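Local coordinates for protein Steely1 (Dictyostelium discoideum, PDB 2H84) that forms the C-terminal type III polyketide synthase domain of a probable type I/III hybrid polyketide synthase and makes acylpyrones in vitro, at residues Asn12-Leu17 with Tyr213-Asn218; Thr118-Val123 with Lys145-Val150; Pro351-Ser356 with Phe369-Val374. All coordinates share one frame; numbering follows the deposited sequence.

Contact 1. Residues Asn12-Leu17 with Tyr213-Asn218; sequences NNSFVL and YIIGCN
Leu-17 turns its CG anti to its own carbonyl carbon (chi1 -52°), which sends CD1 back along the strand to within 4.1 Å of the backbone N of Gly-216. Across the same strand pair, Cys-217 holds SG beside its backbone N (chi1 -70°), bringing the sulfur to 3.5 Å from the backbone N of Ser-14. Both groups thus lie nearest to backbone atoms of the facing segment, while Leu-17 CB packs on Ile-214 CB at 4.4 Å. With no side chain at Gly-216, the leucine methyl can lie near the backbone; a CB there would just touch it, on the side of the sheet that Phe-15 also faces. An antiparallel ladder underlies these contacts. Phe-15 and Gly-216 form a hydrogen-bonded pair: Phe-15 N donates to Gly-216 O over 2.8 Å, and Gly-216 N returns a straighter bond of 3.1 Å to Phe-15 O. One step on, Leu-17 N reaches Ile-214 O at 2.7 Å. Between these bonds Val-16 and Ile-215 make a non-hydrogen-bonded pair whose side chains share the face opposite Phe-15. Beta-branched residues suit such an extended backbone, and here Ile-215 offers its apolar surface to a helix while Val-16 packs on Tyr-227 of strand 227-236. Val-16 CG1 also comes 4.4 Å from Tyr-213 CB, prolonging the apolar face along the strand. The hydroxyl of Tyr-213 is hydrogen-bonded to Ser-163. Strands 15-22 and 209-216 are central neighbours in the sheet, as in the thiolase fold: Val-16 bonds through its backbone to Leu-226 and Tyr-227 beside strand 15-22, Ile-215 bonds to Ile-179 of strand 178-185, and the Ile-215 side chain packs on Leu-164 and Ala-167 of helix 159-171.

Contact 2. Residues Thr118-Val123 with Lys145-Val150; sequences THIVSV and KDVERV
Glu-148 and His-119 run side by side from adjacent parallel strands, the imidazole and carboxylate planes 58° apart. The glutamate lies along the ring at two places: its CB is 3.4 Å from His-119 ND1, and its OE1 approaches His-119 CE1 obliquely at 3.1 Å. Further along the same face, Val-121 and Val-150 point the same way, Val-121 CG2 meeting Val-150 CB at 3.8 Å; beta-branched chains suit a strand and here meet flank to flank. Just before its strand, Val-147 turns CG2, anti to its backbone N, against the Thr-118 carbonyl (3.3 Å from Thr-118 O) and Ile-120 CB. A regular parallel ladder holds these pairs in step. Glu-148 N donates to Thr-118 O, Ile-120 N to Glu-148 O (2.9 Å), Val-150 N to Ile-120 O and Ser-122 N to Val-150 O, so Ile-120, Glu-148 and Val-150 each stitch the strands together through both N and O. The second shell comes from the dimer: Glu-148 OE1 makes a salt bridge with Arg-165 of the second subunit, which also bonds Arg-149 O, and Val-150 packs on Leu-152 of that subunit. A glutamate suits this place because its carboxylate pairs with that arginine. The two strands belong to a beta-alpha-beta unit: helix 133-141 links them and receives Ile-120 and Arg-149, while strand 178-185 flanks strand 119-124 on its other edge.

Contact 3. Residues Pro351-Ser356 with Phe369-Val374; sequences PTYSIS and FLKNVV
Here the open ends of a beta hairpin meet: Ser-354 and Leu-370 form an antiparallel hydrogen-bonded pair between strands 353-360 and 364-372, the last two strands of the chain. Ser-354 N donates to Leu-370 O, and Leu-370 N to Ser-354 O, both over 2.8 Å. Toward the free ends the pairing slackens, and the bond from Asn-372 N to Thr-352 O, at 3.3 Å, is weak. Aromatic residues carry one face. Phe-369, its CG anti to the backbone N (chi1 -172°), swings across to Tyr-353 and sets CZ over a face of the tyrosine ring; the two rings are inclined at 39°, with centroids 5.0 Å apart. Ile-355 extends this apolar patch, CG1 lying 4.1 Å from Phe-369 CD2. At the outer end Lys-371 lends its methylene chain, with CD 3.7 Å from Tyr-353 CE1. Tyrosine suits this partly exposed place because the ring packs on its neighbours while the hydroxyl bonds Thr-284 OG1. An alanine in place of this tyrosine is likely to leave Phe-369 without the ring beside it and Thr-284 without its hydroxyl partner. On the other face Leu-370 CD1 rests 4.1 Å from Ser-356 CB. Strand 227-236 flanks the hairpin at one edge and strand 294-297 at the other, while Ile-355 and Phe-369 pack against helix 261-280.

In the fold
All three contacts lie on one large mixed sheet. Contact 2 joins strand 148-153, at one edge of the sheet within this chain, to strand 119-124; contact 1 pairs two central strands, and contact 3 lies toward the other end, beside strand 294-297. Centres of contacts 1 and 2 are about 16 Å apart, those of 1 and 3 about 14 Å, and those of 2 and 3 about 27 Å. Along the chain, contact 2 falls between the segments of contact 1, and contact 3 follows last. Phe-15 CE2 and Val-373 CG1, 4.0 Å apart, bring the start of the modelled domain beside its C-terminal end. One continuous sheet thus joins the N- and C-terminal family regions, as in the thiolase fold, with its contact 2 edge at the homodimer interface.

Contact 1. Residues Asn12-Leu17 with Tyr213-Asn218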
# COMPACT_ATOMS: atom_id res chain seq x y z
N ASN A 12 -10.98 25.39 4.04
CA ASN A 12 -10.99 24.68 5.27
C ASN A 12 -10.32 23.36 5.32
O ASN A 12 -9.64 23.01 4.37
CB ASN A 12 -12.35 24.55 5.63
CG ASN A 12 -12.51 25.00 6.90
OD1 ASN A 12 -11.89 24.49 7.83
ND2 ASN A 12 -13.26 26.03 7.02
N ASN A 13 -10.49 22.64 6.43
CA ASN A 13 -9.86 21.34 6.57
C ASN A 13 -10.79 20.17 6.85
O ASN A 13 -11.96 20.33 7.19
CB ASN A 13 -8.66 21.37 7.58
CG ASN A 13 -9.00 22.02 8.87
OD1 ASN A 13 -8.16 22.31 9.73
ND2 ASN A 13 -10.24 22.26 9.04
N SER A 14 -10.24 18.98 6.63
CA SER A 14 -10.91 17.69 6.78
C SER A 14 -11.60 17.37 8.11
O SER A 14 -11.21 17.86 9.16
CB SER A 14 -9.90 16.60 6.45
OG SER A 14 -10.39 15.32 6.77
N PHE A 15 -12.64 16.54 8.05
CA PHE A 15 -13.40 16.13 9.23
C PHE A 15 -13.72 14.65 9.18
O PHE A 15 -14.01 14.11 8.12
CB PHE A 15 -14.75 16.86 9.31
CG PHE A 15 -14.66 18.27 9.77
CD1 PHE A 15 -14.24 19.28 8.91
CD2 PHE A 15 -15.01 18.59 11.08
CE1 PHE A 15 -14.16 20.60 9.35
CE2 PHE A 15 -14.93 19.90 11.53
CZ PHE A 15 -14.50 20.91 10.66
N VAL A 16 -13.68 13.98 10.32
CA VAL A 16 -14.01 12.56 10.38
C VAL A 16 -15.52 12.58 10.52
O VAL A 16 -16.03 13.02 11.55
CB VAL A 16 -13.41 11.91 11.63
CG1 VAL A 16 -13.75 10.56 11.70
CG2 VAL A 16 -12.01 11.89 11.58
N LEU A 17 -16.24 12.12 9.49
CA LEU A 17 -17.70 12.15 9.50
C LEU A 17 -18.44 10.89 9.99
O LEU A 17 -19.67 10.88 10.07
CB LEU A 17 -18.19 12.52 8.10
CG LEU A 17 -17.57 13.80 7.52
CD1 LEU A 17 -17.99 13.96 6.08
CD2 LEU A 17 -17.99 14.99 8.34
N TYR A 213 -13.80 4.48 8.61
CA TYR A 213 -14.30 5.82 8.87
C TYR A 213 -14.48 6.62 7.56
O TYR A 213 -13.83 6.34 6.56
CB TYR A 213 -13.36 6.55 9.84
CG TYR A 213 -11.95 6.74 9.33
CD1 TYR A 213 -11.60 7.86 8.58
CD2 TYR A 213 -10.96 5.78 9.58
CE1 TYR A 213 -10.31 8.02 8.08
CE2 TYR A 213 -9.67 5.93 9.09
CZ TYR A 213 -9.35 7.06 8.33
OH TYR A 213 -8.08 7.21 7.83
N ILE A 214 -15.41 7.57 7.57
CA ILE A 214 -15.66 8.42 6.42
C ILE A 214 -15.01 9.77 6.73
O ILE A 214 -15.08 10.25 7.86
CB ILE A 214 -17.15 8.66 6.20
CG1 ILE A 214 -17.90 7.32 6.18
CG2 ILE A 214 -17.36 9.43 4.92
CD1 ILE A 214 -17.56 6.42 5.02
N ILE A 215 -14.38 10.38 5.74
CA ILE A 215 -13.71 11.66 5.97
C ILE A 215 -13.88 12.61 4.78
O ILE A 215 -13.88 12.17 3.63
CB ILE A 215 -12.22 11.42 6.23
CG1 ILE A 215 -11.49 12.75 6.43
CG2 ILE A 215 -11.60 10.66 5.08
CD1 ILE A 215 -10.03 12.57 6.73
N GLY A 216 -14.02 13.90 5.04
CA GLY A 216 -14.19 14.86 3.97
C GLY A 216 -14.11 16.30 4.43
O GLY A 216 -14.02 16.58 5.62
N CYS A 217 -14.13 17.24 3.48
CA CYS A 217 -14.06 18.65 3.81
C CYS A 217 -15.41 19.33 3.65
O CYS A 217 -16.26 18.86 2.90
CB CYS A 217 -13.04 19.37 2.93
SG CYS A 217 -11.34 18.93 3.28
N ASN A 218 -15.59 20.45 4.34
CA ASN A 218 -16.84 21.18 4.25
C ASN A 218 -17.99 20.25 4.56
O ASN A 218 -18.63 19.70 3.65
CB ASN A 218 -17.03 21.76 2.84
CG ASN A 218 -15.87 22.64 2.41
OD1 ASN A 218 -15.55 23.63 3.06
ND2 ASN A 218 -15.22 22.27 1.31

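Contact 2. Residues Thr118-Val123 with Lys145-Val150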
# COMPACT_ATOMS: atom_id res chain seq x y z
N THR A 118 -16.41 9.12 -2.89
CA THR A 118 -15.50 9.27 -4.01
C THR A 118 -14.27 8.39 -3.94
O THR A 118 -13.71 8.02 -4.97
CB THR A 118 -15.02 10.73 -4.15
OG1 THR A 118 -14.49 11.18 -2.90
CG2 THR A 118 -16.18 11.61 -4.57
N HIS A 119 -13.85 8.06 -2.72
CA HIS A 119 -12.65 7.25 -2.52
C HIS A 119 -12.82 6.10 -1.55
O HIS A 119 -13.58 6.19 -0.59
CB HIS A 119 -11.50 8.13 -2.03
CG HIS A 119 -11.07 9.16 -3.02
ND1 HIS A 119 -9.94 9.02 -3.81
CD2 HIS A 119 -11.62 10.35 -3.38
CE1 HIS A 119 -9.82 10.07 -4.60
NE2 HIS A 119 -10.82 10.89 -4.36
N ILE A 120 -12.10 5.02 -1.82
CA ILE A 120 -12.13 3.85 -0.96
C ILE A 120 -10.66 3.49 -0.68
O ILE A 120 -9.89 3.22 -1.60
CB ILE A 120 -12.95 2.71 -1.64
CG1 ILE A 120 -13.64 1.84 -0.59
CG2 ILE A 120 -12.10 1.95 -2.61
CD1 ILE A 120 -12.83 1.00 0.25
N VAL A 121 -10.28 3.54 0.59
CA VAL A 121 -8.92 3.24 1.01
C VAL A 121 -8.85 2.02 1.92
O VAL A 121 -9.41 2.01 3.01
CB VAL A 121 -8.31 4.41 1.78
CG1 VAL A 121 -6.84 4.11 2.10
CG2 VAL A 121 -8.44 5.68 0.97
N SER A 122 -8.11 1.02 1.46
CA SER A 122 -7.92 -0.24 2.16
C SER A 122 -6.55 -0.20 2.84
O SER A 122 -5.59 0.30 2.25
CB SER A 122 -8.01 -1.37 1.14
OG SER A 122 -7.52 -2.60 1.64
N VAL A 123 -6.46 -0.72 4.07
CA VAL A 123 -5.22 -0.74 4.85
C VAL A 123 -5.00 -2.05 5.65
O VAL A 123 -5.90 -2.51 6.36
CB VAL A 123 -5.19 0.44 5.86
CG1 VAL A 123 -3.95 0.38 6.72
CG2 VAL A 123 -5.24 1.76 5.12
N LYS A 145 -18.74 1.95 -9.30
CA LYS A 145 -17.69 1.15 -9.93
C LYS A 145 -16.45 1.99 -10.25
O LYS A 145 -15.35 1.45 -10.40
CB LYS A 145 -18.21 0.55 -11.23
CG LYS A 145 -18.62 1.63 -12.21
CD LYS A 145 -18.97 1.14 -13.60
CE LYS A 145 -19.41 2.32 -14.45
NZ LYS A 145 -19.74 1.95 -15.85
N ASP A 146 -16.63 3.30 -10.36
CA ASP A 146 -15.53 4.20 -10.67
C ASP A 146 -14.83 4.78 -9.45
O ASP A 146 -13.80 5.45 -9.58
CB ASP A 146 -16.03 5.33 -11.58
CG ASP A 146 -15.87 5.03 -13.06
OD1 ASP A 146 -16.02 3.86 -13.47
OD2 ASP A 146 -15.60 5.99 -13.82
N VAL A 147 -15.39 4.55 -8.26
CA VAL A 147 -14.81 5.06 -7.03
C VAL A 147 -13.29 4.85 -7.08
O VAL A 147 -12.82 3.79 -7.49
CB VAL A 147 -15.41 4.36 -5.78
CG1 VAL A 147 -15.00 2.90 -5.75
CG2 VAL A 147 -14.97 5.06 -4.50
N GLU A 148 -12.54 5.86 -6.66
CA GLU A 148 -11.08 5.80 -6.68
C GLU A 148 -10.50 4.91 -5.58
O GLU A 148 -10.85 5.06 -4.40
CB GLU A 148 -10.50 7.21 -6.61
CG GLU A 148 -10.63 7.95 -7.92
CD GLU A 148 -9.96 9.31 -7.93
OE1 GLU A 148 -8.79 9.42 -7.50
OE2 GLU A 148 -10.62 10.28 -8.38
N ARG A 149 -9.62 3.99 -5.99
CA ARG A 149 -8.98 3.06 -5.06
C ARG A 149 -7.58 3.46 -4.60
O ARG A 149 -6.79 4.01 -5.37
CB ARG A 149 -8.89 1.65 -5.67
CG ARG A 149 -9.95 1.30 -6.69
CD ARG A 149 -10.17 -0.21 -6.77
NE ARG A 149 -8.95 -1.02 -6.64
CZ ARG A 149 -7.95 -1.05 -7.53
NH1 ARG A 149 -8.00 -0.32 -8.64
NH2 ARG A 149 -6.91 -1.84 -7.31
N VAL A 150 -7.29 3.15 -3.34
CA VAL A 150 -6.00 3.44 -2.71
C VAL A 150 -5.64 2.28 -1.78
O VAL A 150 -6.37 2.01 -0.83
CB VAL A 150 -6.05 4.73 -1.87
CG1 VAL A 150 -4.70 5.00 -1.26
CG2 VAL A 150 -6.48 5.88 -2.73

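Contact 3. Residues Pro351-Ser356 with Phe369-Val374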
# COMPACT_ATOMS: atom_id res chain seq x y z
N PRO A 351 -12.37 17.10 26.12
CA PRO A 351 -11.70 18.40 26.12
C PRO A 351 -12.00 19.15 24.78
O PRO A 351 -12.80 18.69 23.94
CB PRO A 351 -10.20 18.09 26.12
CG PRO A 351 -10.10 16.61 26.39
CD PRO A 351 -11.45 16.01 26.21
N THR A 352 -11.28 20.22 24.44
CA THR A 352 -11.61 20.86 23.18
C THR A 352 -10.72 20.27 22.09
O THR A 352 -11.07 20.32 20.91
CB THR A 352 -11.49 22.35 23.27
OG1 THR A 352 -12.44 22.79 24.23
CG2 THR A 352 -11.82 22.95 21.96
N TYR A 353 -9.65 19.62 22.51
CA TYR A 353 -8.70 19.03 21.58
C TYR A 353 -8.20 17.63 21.94
O TYR A 353 -8.32 17.19 23.09
CB TYR A 353 -7.49 19.96 21.47
CG TYR A 353 -7.77 21.31 20.88
CD1 TYR A 353 -8.22 21.44 19.57
CD2 TYR A 353 -7.60 22.48 21.63
CE1 TYR A 353 -8.47 22.67 19.01
CE2 TYR A 353 -7.86 23.74 21.08
CZ TYR A 353 -8.30 23.82 19.76
OH TYR A 353 -8.54 25.05 19.21
N SER A 354 -7.61 16.95 20.96
CA SER A 354 -7.07 15.59 21.15
C SER A 354 -5.76 15.40 20.40
O SER A 354 -5.58 15.94 19.31
CB SER A 354 -8.05 14.51 20.69
OG SER A 354 -9.22 14.49 21.48
N ILE A 355 -4.85 14.65 21.01
CA ILE A 355 -3.58 14.34 20.37
C ILE A 355 -3.60 12.84 20.11
O ILE A 355 -3.86 12.05 21.02
CB ILE A 355 -2.37 14.70 21.27
CG1 ILE A 355 -2.32 16.22 21.51
CG2 ILE A 355 -1.06 14.21 20.61
CD1 ILE A 355 -1.19 16.68 22.41
N SER A 356 -3.37 12.45 18.86
CA SER A 356 -3.33 11.03 18.53
C SER A 356 -1.92 10.63 18.11
O SER A 356 -1.27 11.30 17.31
CB SER A 356 -4.31 10.69 17.42
OG SER A 356 -4.41 9.28 17.31
N PHE A 369 -3.49 16.08 15.38
CA PHE A 369 -4.10 16.98 16.34
C PHE A 369 -5.52 17.20 15.91
O PHE A 369 -5.78 17.79 14.86
CB PHE A 369 -3.31 18.28 16.39
CG PHE A 369 -3.74 19.22 17.48
CD1 PHE A 369 -4.74 20.14 17.26
CD2 PHE A 369 -3.14 19.17 18.75
CE1 PHE A 369 -5.16 21.00 18.27
CE2 PHE A 369 -3.56 20.03 19.78
CZ PHE A 369 -4.57 20.94 19.53
N LEU A 370 -6.46 16.71 16.73
CA LEU A 370 -7.89 16.86 16.42
C LEU A 370 -8.69 17.76 17.36
O LEU A 370 -8.31 17.98 18.50
CB LEU A 370 -8.56 15.50 16.42
CG LEU A 370 -7.98 14.38 15.58
CD1 LEU A 370 -7.34 13.37 16.51
CD2 LEU A 370 -9.08 13.71 14.77
N LYS A 371 -9.82 18.24 16.87
CA LYS A 371 -10.72 19.08 17.64
C LYS A 371 -12.03 18.30 17.78
O LYS A 371 -12.72 18.04 16.80
CB LYS A 371 -10.97 20.42 16.93
CG LYS A 371 -12.15 21.20 17.48
CD LYS A 371 -11.86 22.68 17.46
CE LYS A 371 -13.10 23.51 17.71
NZ LYS A 371 -12.99 24.83 17.03
N ASN A 372 -12.31 17.88 19.01
CA ASN A 372 -13.49 17.10 19.33
C ASN A 372 -14.74 17.91 19.03
O ASN A 372 -15.12 18.79 19.81
CB ASN A 372 -13.43 16.69 20.80
CG ASN A 372 -12.09 16.07 21.18
OD1 ASN A 372 -11.60 16.25 22.29
ND2 ASN A 372 -11.49 15.34 20.24
N VAL A 373 -15.36 17.65 17.88
CA VAL A 373 -16.56 18.37 17.46
C VAL A 373 -17.90 17.76 17.93
O VAL A 373 -18.91 18.44 17.90
CB VAL A 373 -16.67 18.48 15.94
CG1 VAL A 373 -15.70 19.33 15.41
CG2 VAL A 373 -16.36 17.27 15.33
N VAL A 374 -17.91 16.50 18.37
CA VAL A 374 -19.13 15.77 18.82
C VAL A 374 -19.98 16.43 20.01
O VAL A 374 -20.62 16.91 21.23
CB VAL A 374 -18.64 14.33 19.08
CG1 VAL A 374 -19.06 13.83 20.34
CG2 VAL A 374 -19.19 13.46 18.15
OXT VAL A 374 -20.70 15.56 19.01